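Local coordinates for imelysin-like protein (PDB 3PF0) that is of unknown function but belongs to the imelysin-like M75 peptidase family and has been proposed to be a metalloendopeptidase, at residues V238-L252 and K327-T341. Sequence-based numbering, arbitrary orientation. Where two conformers were deposited one is given.
Sequences VETMKSNAIEQPLGL and KATQQELYDHLTNIT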
ATOM      1  N   VAL A 238       4.179  -6.146  -6.180  1.00 40.09           N
ATOM      2  CA  VAL A 238       5.401  -6.870  -5.822  1.00 40.53           C
ATOM      3  C   VAL A 238       6.606  -6.346  -6.656  1.00 45.51           C
ATOM      4  O   VAL A 238       7.725  -6.335  -6.133  1.00 44.80           O
ATOM      5  CB  VAL A 238       5.198  -8.415  -5.893  1.00 45.35           C
ATOM      6  CG1 VAL A 238       4.602  -8.860  -7.219  1.00 46.40           C
ATOM      7  CG2 VAL A 238       6.468  -9.202  -5.553  1.00 45.66           C
ATOM      8  N   GLU A 239       6.381  -5.890  -7.911  1.00 43.59           N
ATOM      9  CA  GLU A 239       7.470  -5.369  -8.741  0.50 44.24           C
ATOM     10  C   GLU A 239       8.008  -4.049  -8.170  1.00 47.47           C
ATOM     11  O   GLU A 239       9.219  -3.933  -7.995  1.00 46.68           O
ATOM     12  CB  GLU A 239       7.041  -5.211 -10.207  0.50 46.18           C
ATOM     13  CG  GLU A 239       7.811  -6.138 -11.137  0.50 56.94           C
ATOM     14  CD  GLU A 239       7.244  -6.396 -12.521  0.50 72.49           C
ATOM     15  OE1 GLU A 239       6.322  -5.662 -12.950  0.50 43.28           O
ATOM     16  OE2 GLU A 239       7.737  -7.334 -13.187  0.50 74.18           O
ATOM     17  N   THR A 240       7.116  -3.078  -7.835  1.00 43.83           N
ATOM     18  CA  THR A 240       7.523  -1.786  -7.261  1.00 42.97           C
ATOM     19  C   THR A 240       8.085  -1.987  -5.848  1.00 46.86           C
ATOM     20  O   THR A 240       8.954  -1.232  -5.433  1.00 46.92           O
ATOM     21  CB  THR A 240       6.377  -0.754  -7.267  1.00 48.22           C
ATOM     22  OG1 THR A 240       5.287  -1.230  -6.474  1.00 48.91           O
ATOM     23  CG2 THR A 240       5.909  -0.389  -8.677  1.00 44.44           C
HETATM   24  N   MSE A 241       7.611  -3.013  -5.129  1.00 42.88           N
HETATM   25  CA  MSE A 241       8.100  -3.355  -3.803  1.00 42.54           C
HETATM   26  C   MSE A 241       9.551  -3.866  -3.873  1.00 46.38           C
HETATM   27  O   MSE A 241      10.398  -3.338  -3.157  1.00 46.03           O
HETATM   28  CB  MSE A 241       7.174  -4.386  -3.153  1.00 45.08           C
HETATM   29  CG  MSE A 241       7.745  -5.065  -1.932  1.00 53.20           C
HETATM   30 SE   MSE A 241       6.314  -5.818  -0.860  0.75 61.75          SE
HETATM   31  CE  MSE A 241       5.622  -7.200  -2.064  1.00 59.23           C
ATOM     32  N   LYS A 242       9.848  -4.875  -4.714  1.00 42.87           N
ATOM     33  CA  LYS A 242      11.216  -5.397  -4.783  1.00 43.61           C
ATOM     34  C   LYS A 242      12.220  -4.360  -5.358  1.00 48.13           C
ATOM     35  O   LYS A 242      13.369  -4.334  -4.919  1.00 48.59           O
ATOM     36  CB  LYS A 242      11.291  -6.733  -5.559  1.00 46.98           C
ATOM     37  CG  LYS A 242      11.031  -6.677  -7.062  1.00 53.06           C
ATOM     38  CD  LYS A 242      11.153  -8.070  -7.674  1.00 57.92           C
ATOM     39  CE  LYS A 242      11.290  -8.065  -9.175  1.00 58.52           C
ATOM     40  NZ  LYS A 242      12.621  -7.567  -9.602  1.00 67.51           N
ATOM     41  N   SER A 243      11.781  -3.504  -6.303  1.00 44.73           N
ATOM     42  CA  SER A 243      12.636  -2.497  -6.937  1.00 45.01           C
ATOM     43  C   SER A 243      12.789  -1.229  -6.097  1.00 46.72           C
ATOM     44  O   SER A 243      13.900  -0.933  -5.665  1.00 45.99           O
ATOM     45  CB  SER A 243      12.100  -2.123  -8.314  1.00 49.94           C
ATOM     46  OG  SER A 243      12.129  -3.239  -9.185  1.00 65.18           O
ATOM     47  N   ASN A 244      11.681  -0.481  -5.875  1.00 41.61           N
ATOM     48  CA  ASN A 244      11.696   0.810  -5.185  1.00 40.36           C
ATOM     49  C   ASN A 244      11.856   0.696  -3.690  1.00 44.12           C
ATOM     50  O   ASN A 244      12.471   1.583  -3.106  1.00 43.99           O
ATOM     51  CB  ASN A 244      10.438   1.641  -5.502  1.00 38.31           C
ATOM     52  CG  ASN A 244      10.262   1.961  -6.966  1.00 58.54           C
ATOM     53  OD1 ASN A 244      11.223   1.993  -7.755  1.00 55.38           O
ATOM     54  ND2 ASN A 244       9.027   2.223  -7.362  1.00 46.90           N
ATOM     55  N   ALA A 245      11.297  -0.346  -3.060  1.00 40.19           N
ATOM     56  CA  ALA A 245      11.386  -0.478  -1.610  1.00 39.86           C
ATOM     57  C   ALA A 245      12.549  -1.356  -1.130  1.00 45.43           C
ATOM     58  O   ALA A 245      13.020  -1.133  -0.015  1.00 46.02           O
ATOM     59  CB  ALA A 245      10.072  -1.014  -1.052  1.00 39.92           C
ATOM     60  N   ILE A 246      13.021  -2.333  -1.934  1.00 43.08           N
ATOM     61  CA  ILE A 246      14.066  -3.257  -1.467  1.00 43.84           C
ATOM     62  C   ILE A 246      15.412  -3.064  -2.195  1.00 49.57           C
ATOM     63  O   ILE A 246      16.376  -2.679  -1.545  1.00 49.81           O
ATOM     64  CB  ILE A 246      13.577  -4.746  -1.521  1.00 47.01           C
ATOM     65  CG1 ILE A 246      12.297  -4.976  -0.661  1.00 46.14           C
ATOM     66  CG2 ILE A 246      14.688  -5.761  -1.155  1.00 49.07           C
ATOM     67  CD1 ILE A 246      12.412  -4.736   0.893  1.00 50.07           C
ATOM     68  N   GLU A 247      15.490  -3.368  -3.504  1.00 47.99           N
ATOM     69  CA  GLU A 247      16.725  -3.314  -4.289  1.00 49.41           C
ATOM     70  C   GLU A 247      17.402  -1.943  -4.242  1.00 53.27           C
ATOM     71  O   GLU A 247      18.578  -1.871  -3.884  1.00 53.32           O
ATOM     72  CB  GLU A 247      16.472  -3.722  -5.751  1.00 51.31           C
ATOM     73  CG  GLU A 247      17.718  -3.743  -6.616  1.00 63.69           C
ATOM     74  CD  GLU A 247      17.484  -4.125  -8.062  1.00 90.59           C
ATOM     75  OE1 GLU A 247      16.613  -3.501  -8.711  1.00 89.47           O
ATOM     76  OE2 GLU A 247      18.190  -5.035  -8.554  1.00 84.80           O
ATOM     77  N   GLN A 248      16.672  -0.877  -4.618  1.00 48.86           N
ATOM     78  CA  GLN A 248      17.215   0.478  -4.701  1.00 48.64           C
ATOM     79  C   GLN A 248      17.621   1.064  -3.330  1.00 51.89           C
ATOM     80  O   GLN A 248      18.755   1.523  -3.244  1.00 52.82           O
ATOM     81  CB  GLN A 248      16.247   1.427  -5.429  1.00 49.14           C
ATOM     82  CG  GLN A 248      16.303   1.311  -6.951  1.00 62.17           C
ATOM     83  CD  GLN A 248      15.044   1.815  -7.620  1.00 86.38           C
ATOM     84  OE1 GLN A 248      14.444   2.824  -7.225  1.00 81.47           O
ATOM     85  NE2 GLN A 248      14.617   1.125  -8.667  1.00 82.27           N
ATOM     86  N   PRO A 249      16.787   1.088  -2.254  1.00 46.44           N
ATOM     87  CA  PRO A 249      17.238   1.729  -1.003  1.00 46.08           C
ATOM     88  C   PRO A 249      18.354   0.994  -0.266  1.00 50.75           C
ATOM     89  O   PRO A 249      19.101   1.633   0.478  1.00 50.13           O
ATOM     90  CB  PRO A 249      15.980   1.751  -0.140  1.00 46.47           C
ATOM     91  CG  PRO A 249      14.866   1.527  -1.068  1.00 50.37           C
ATOM     92  CD  PRO A 249      15.390   0.640  -2.125  1.00 46.82           C
ATOM     93  N   LEU A 250      18.460  -0.327  -0.455  1.00 47.81           N
ATOM     94  CA  LEU A 250      19.467  -1.135   0.221  1.00 48.83           C
ATOM     95  C   LEU A 250      20.735  -1.312  -0.637  1.00 57.09           C
ATOM     96  O   LEU A 250      21.714  -1.898  -0.165  1.00 58.10           O
ATOM     97  CB  LEU A 250      18.876  -2.500   0.629  1.00 48.36           C
ATOM     98  CG  LEU A 250      17.598  -2.463   1.498  1.00 50.14           C
ATOM     99  CD1 LEU A 250      17.002  -3.848   1.652  1.00 50.12           C
ATOM    100  CD2 LEU A 250      17.849  -1.817   2.849  1.00 50.01           C
ATOM    101  N   GLY A 251      20.711  -0.768  -1.859  1.00 55.10           N
ATOM    102  CA  GLY A 251      21.813  -0.820  -2.815  1.00 56.78           C
ATOM    103  C   GLY A 251      22.318  -2.222  -3.080  1.00 62.61           C
ATOM    104  O   GLY A 251      23.486  -2.523  -2.817  1.00 63.70           O
ATOM    105  N   LEU A 252      21.430  -3.095  -3.568  1.00 59.16           N
ATOM    106  CA  LEU A 252      21.757  -4.498  -3.839  1.00 60.10           C
ATOM    107  C   LEU A 252      22.347  -4.696  -5.245  1.00 66.47           C
ATOM    108  O   LEU A 252      23.136  -5.623  -5.443  1.00 67.68           O
ATOM    109  CB  LEU A 252      20.514  -5.395  -3.653  1.00 58.80           C
ATOM    110  CG  LEU A 252      19.770  -5.326  -2.308  1.00 61.15           C
ATOM    111  CD1 LEU A 252      18.527  -6.160  -2.353  1.00 60.56           C
ATOM    112  CD2 LEU A 252      20.641  -5.793  -1.142  1.00 63.37           C
ATOM    113  N   LYS A 327      23.419  -8.017   4.805  1.00 55.58           N
ATOM    114  CA  LYS A 327      23.348  -7.830   3.354  1.00 54.83           C
ATOM    115  C   LYS A 327      22.866  -9.092   2.637  1.00 58.40           C
ATOM    116  O   LYS A 327      22.072  -8.980   1.707  1.00 57.89           O
ATOM    117  CB  LYS A 327      24.701  -7.384   2.789  1.00 58.79           C
ATOM    118  CG  LYS A 327      24.824  -5.875   2.632  1.00 74.21           C
ATOM    119  CD  LYS A 327      24.098  -5.349   1.388  1.00 81.58           C
ATOM    120  CE  LYS A 327      23.973  -3.845   1.388  1.00 86.89           C
ATOM    121  NZ  LYS A 327      22.863  -3.373   2.260  1.00 85.35           N
ATOM    122  N   ALA A 328      23.303 -10.281   3.094  1.00 55.60           N
ATOM    123  CA  ALA A 328      22.911 -11.573   2.526  1.00 55.85           C
ATOM    124  C   ALA A 328      21.415 -11.847   2.738  1.00 58.31           C
ATOM    125  O   ALA A 328      20.755 -12.339   1.821  1.00 58.15           O
ATOM    126  CB  ALA A 328      23.749 -12.689   3.133  1.00 58.20           C
ATOM    127  N   THR A 329      20.874 -11.479   3.920  1.00 53.71           N
ATOM    128  CA  THR A 329      19.455 -11.658   4.270  1.00 51.96           C
ATOM    129  C   THR A 329      18.576 -10.729   3.425  1.00 53.41           C
ATOM    130  O   THR A 329      17.468 -11.109   3.045  1.00 52.19           O
ATOM    131  CB  THR A 329      19.219 -11.424   5.772  1.00 58.51           C
ATOM    132  OG1 THR A 329      20.301 -11.973   6.527  1.00 57.84           O
ATOM    133  CG2 THR A 329      17.915 -12.031   6.251  1.00 57.53           C
ATOM    134  N   GLN A 330      19.074  -9.518   3.137  1.00 49.15           N
ATOM    135  CA  GLN A 330      18.378  -8.524   2.310  1.00 46.73           C
ATOM    136  C   GLN A 330      18.324  -9.019   0.864  1.00 49.37           C
ATOM    137  O   GLN A 330      17.303  -8.833   0.186  1.00 47.89           O
ATOM    138  CB  GLN A 330      19.077  -7.158   2.392  1.00 47.28           C
ATOM    139  CG  GLN A 330      18.972  -6.464   3.753  1.00 46.35           C
ATOM    140  CD  GLN A 330      19.850  -5.233   3.830  1.00 60.48           C
ATOM    141  OE1 GLN A 330      20.845  -5.093   3.108  1.00 57.00           O
ATOM    142  NE2 GLN A 330      19.514  -4.314   4.718  1.00 47.89           N
ATOM    143  N   GLN A 331      19.415  -9.687   0.414  1.00 46.26           N
ATOM    144  CA  GLN A 331      19.539 -10.286  -0.917  1.00 46.89           C
ATOM    145  C   GLN A 331      18.564 -11.458  -1.052  1.00 51.25           C
ATOM    146  O   GLN A 331      17.918 -11.589  -2.091  1.00 51.31           O
ATOM    147  CB  GLN A 331      20.992 -10.736  -1.191  1.00 49.90           C
ATOM    148  CG  GLN A 331      21.282 -11.089  -2.662  1.00 61.03           C
ATOM    149  CD  GLN A 331      20.942  -9.975  -3.633  1.00 75.99           C
ATOM    150  OE1 GLN A 331      21.448  -8.852  -3.535  1.00 71.95           O
ATOM    151  NE2 GLN A 331      20.061 -10.259  -4.582  1.00 64.80           N
ATOM    152  N   GLU A 332      18.442 -12.284   0.013  1.00 47.46           N
ATOM    153  CA  GLU A 332      17.514 -13.417   0.101  1.00 46.96           C
ATOM    154  C   GLU A 332      16.063 -12.941  -0.044  1.00 48.17           C
ATOM    155  O   GLU A 332      15.270 -13.572  -0.753  1.00 47.18           O
ATOM    156  CB  GLU A 332      17.691 -14.116   1.447  1.00 48.90           C
ATOM    157  CG  GLU A 332      18.237 -15.524   1.362  1.00 62.94           C
ATOM    158  CD  GLU A 332      18.069 -16.285   2.661  1.00 81.08           C
ATOM    159  OE1 GLU A 332      18.753 -15.939   3.653  1.00 72.03           O
ATOM    160  OE2 GLU A 332      17.210 -17.196   2.702  1.00 77.08           O
ATOM    161  N   LEU A 333      15.723 -11.818   0.629  1.00 43.02           N
ATOM    162  CA  LEU A 333      14.392 -11.221   0.574  1.00 41.07           C
ATOM    163  C   LEU A 333      14.087 -10.763  -0.850  1.00 45.27           C
ATOM    164  O   LEU A 333      12.997 -11.054  -1.351  1.00 45.55           O
ATOM    165  CB  LEU A 333      14.242 -10.061   1.584  1.00 39.60           C
ATOM    166  CG  LEU A 333      12.900  -9.289   1.562  1.00 42.26           C
ATOM    167  CD1 LEU A 333      11.698 -10.210   1.837  1.00 43.09           C
ATOM    168  CD2 LEU A 333      12.914  -8.148   2.548  1.00 42.00           C
ATOM    169  N   TYR A 334      15.056 -10.093  -1.511  1.00 42.15           N
ATOM    170  CA  TYR A 334      14.909  -9.631  -2.893  1.00 41.82           C
ATOM    171  C   TYR A 334      14.715 -10.813  -3.827  1.00 45.57           C
ATOM    172  O   TYR A 334      13.826 -10.763  -4.667  1.00 44.82           O
ATOM    173  CB  TYR A 334      16.111  -8.781  -3.349  1.00 44.24           C
ATOM    174  CG  TYR A 334      16.023  -8.385  -4.809  1.00 46.78           C
ATOM    175  CD1 TYR A 334      15.124  -7.412  -5.235  1.00 47.24           C
ATOM    176  CD2 TYR A 334      16.793  -9.029  -5.773  1.00 49.64           C
ATOM    177  CE1 TYR A 334      15.001  -7.082  -6.583  1.00 48.41           C
ATOM    178  CE2 TYR A 334      16.674  -8.710  -7.124  1.00 51.20           C
ATOM    179  CZ  TYR A 334      15.776  -7.736  -7.524  1.00 56.20           C
ATOM    180  OH  TYR A 334      15.671  -7.403  -8.852  1.00 59.26           O
ATOM    181  N   ASP A 335      15.536 -11.868  -3.674  1.00 44.43           N
ATOM    182  CA  ASP A 335      15.490 -13.097  -4.476  1.00 46.18           C
ATOM    183  C   ASP A 335      14.124 -13.800  -4.349  1.00 51.52           C
ATOM    184  O   ASP A 335      13.578 -14.238  -5.365  1.00 51.96           O
ATOM    185  CB  ASP A 335      16.636 -14.041  -4.083  1.00 49.08           C
ATOM    186  CG  ASP A 335      18.014 -13.625  -4.592  1.00 62.43           C
ATOM    187  OD1 ASP A 335      18.090 -12.690  -5.427  1.00 63.45           O
ATOM    188  OD2 ASP A 335      19.016 -14.257  -4.180  1.00 69.68           O
ATOM    189  N   HIS A 336      13.552 -13.848  -3.120  1.00 47.52           N
ATOM    190  CA  HIS A 336      12.236 -14.428  -2.856  1.00 47.24           C
ATOM    191  C   HIS A 336      11.150 -13.616  -3.577  1.00 50.11           C
ATOM    192  O   HIS A 336      10.242 -14.210  -4.163  1.00 50.15           O
ATOM    193  CB  HIS A 336      11.950 -14.487  -1.342  1.00 47.76           C
ATOM    194  CG  HIS A 336      12.446 -15.732  -0.675  1.00 52.94           C
ATOM    195  ND1 HIS A 336      13.775 -15.883  -0.323  1.00 56.21           N
ATOM    196  CD2 HIS A 336      11.770 -16.845  -0.313  1.00 55.54           C
ATOM    197  CE1 HIS A 336      13.868 -17.081   0.232  1.00 56.83           C
ATOM    198  NE2 HIS A 336      12.684 -17.693   0.266  1.00 56.98           N
ATOM    199  N   LEU A 337      11.262 -12.265  -3.555  1.00 45.17           N
ATOM    200  CA  LEU A 337      10.301 -11.356  -4.206  1.00 43.97           C
ATOM    201  C   LEU A 337      10.378 -11.471  -5.732  1.00 48.82           C
ATOM    202  O   LEU A 337       9.345 -11.389  -6.407  1.00 48.53           O
ATOM    203  CB  LEU A 337      10.513  -9.890  -3.772  1.00 42.32           C
ATOM    204  CG  LEU A 337      10.136  -9.535  -2.330  1.00 45.44           C
ATOM    205  CD1 LEU A 337      10.616  -8.146  -1.967  1.00 44.07           C
ATOM    206  CD2 LEU A 337       8.623  -9.685  -2.073  1.00 44.80           C
ATOM    207  N   THR A 338      11.597 -11.687  -6.258  1.00 45.98           N
ATOM    208  CA  THR A 338      11.881 -11.867  -7.684  1.00 46.93           C
ATOM    209  C   THR A 338      11.254 -13.203  -8.149  1.00 51.49           C
ATOM    210  O   THR A 338      10.714 -13.273  -9.262  1.00 51.66           O
ATOM    211  CB  THR A 338      13.399 -11.773  -7.928  1.00 54.01           C
ATOM    212  OG1 THR A 338      13.829 -10.469  -7.531  1.00 51.13           O
ATOM    213  CG2 THR A 338      13.790 -12.000  -9.389  1.00 53.73           C
ATOM    214  N   ASN A 339      11.296 -14.240  -7.285  1.00 47.07           N
ATOM    215  CA  ASN A 339      10.691 -15.535  -7.588  1.00 47.73           C
ATOM    216  C   ASN A 339       9.143 -15.421  -7.640  1.00 50.11           C
ATOM    217  O   ASN A 339       8.522 -16.103  -8.452  1.00 50.81           O
ATOM    218  CB  ASN A 339      11.131 -16.602  -6.586  1.00 47.76           C
ATOM    219  CG  ASN A 339      10.576 -17.971  -6.892  1.00 65.68           C
ATOM    220  OD1 ASN A 339      10.733 -18.496  -8.000  1.00 61.86           O
ATOM    221  ND2 ASN A 339       9.872 -18.560  -5.932  1.00 54.07           N
ATOM    222  N   ILE A 340       8.536 -14.542  -6.816  1.00 44.92           N
ATOM    223  CA  ILE A 340       7.082 -14.318  -6.818  1.00 43.60           C
ATOM    224  C   ILE A 340       6.678 -13.611  -8.137  1.00 47.83           C
ATOM    225  O   ILE A 340       5.709 -14.032  -8.766  1.00 48.29           O
ATOM    226  CB  ILE A 340       6.583 -13.560  -5.547  1.00 44.63           C
ATOM    227  CG1 ILE A 340       6.706 -14.458  -4.293  1.00 45.44           C
ATOM    228  CG2 ILE A 340       5.135 -13.056  -5.721  1.00 43.84           C
ATOM    229  CD1 ILE A 340       6.498 -13.768  -2.957  1.00 51.07           C
ATOM    230  N   THR A 341       7.435 -12.583  -8.571  1.00 44.96           N
ATOM    231  CA  THR A 341       7.161 -11.864  -9.832  1.00 44.99           C
ATOM    232  C   THR A 341       7.306 -12.830 -11.007  1.00 50.54           C
ATOM    233  O   THR A 341       6.496 -12.785 -11.935  1.00 51.00           O
ATOM    234  CB  THR A 341       8.059 -10.625 -10.017  1.00 49.45           C
ATOM    235  OG1 THR A 341       9.414 -10.997  -9.841  1.00 53.36           O
ATOM    236  CG2 THR A 341       7.739  -9.520  -9.059  1.00 44.44           C
TER
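L337 and K242 interlock as knobs into holes where two antiparallel helices of this all-helical imelysin fold pack, axes 9.6 Å apart at 153°. L337 fills the hollow among V238, M241, K242 and I246; its CD1 lies 3.8 Å from I246 CG1. In return, K242 sits among Y334, L337, T338 and T341. Its chain runs extended over T338, then bends at chi4 (72°), which brings NZ within 3.1 Å of Y334 OH in a weak hydrogen bond. The Y334 ring has its edge at K242 O, and Y334 CB meets L252 CD1 at 3.7 Å. At one end, V238 spreads both methyls against T341 CG2. Helix 268-283 also packs on V238, M241 and I340. At the other end G251, with positive phi, forms a Schellman motif. Q330 lies there against the two methyls of L250; Q330 NE2 is 3.5 Å from L250 CD2 and also bonds L322 O. Replacing Q330 by alanine would probably open a gap beside L250, leave L322 O without this donor, and cost the K327 ammonium one of its two bonds. That ammonium is gripped twice: K327 NZ donates to Q330 OE1 at 2.8 Å and to L250 O at 3.1 Å, in both carbonyl planes.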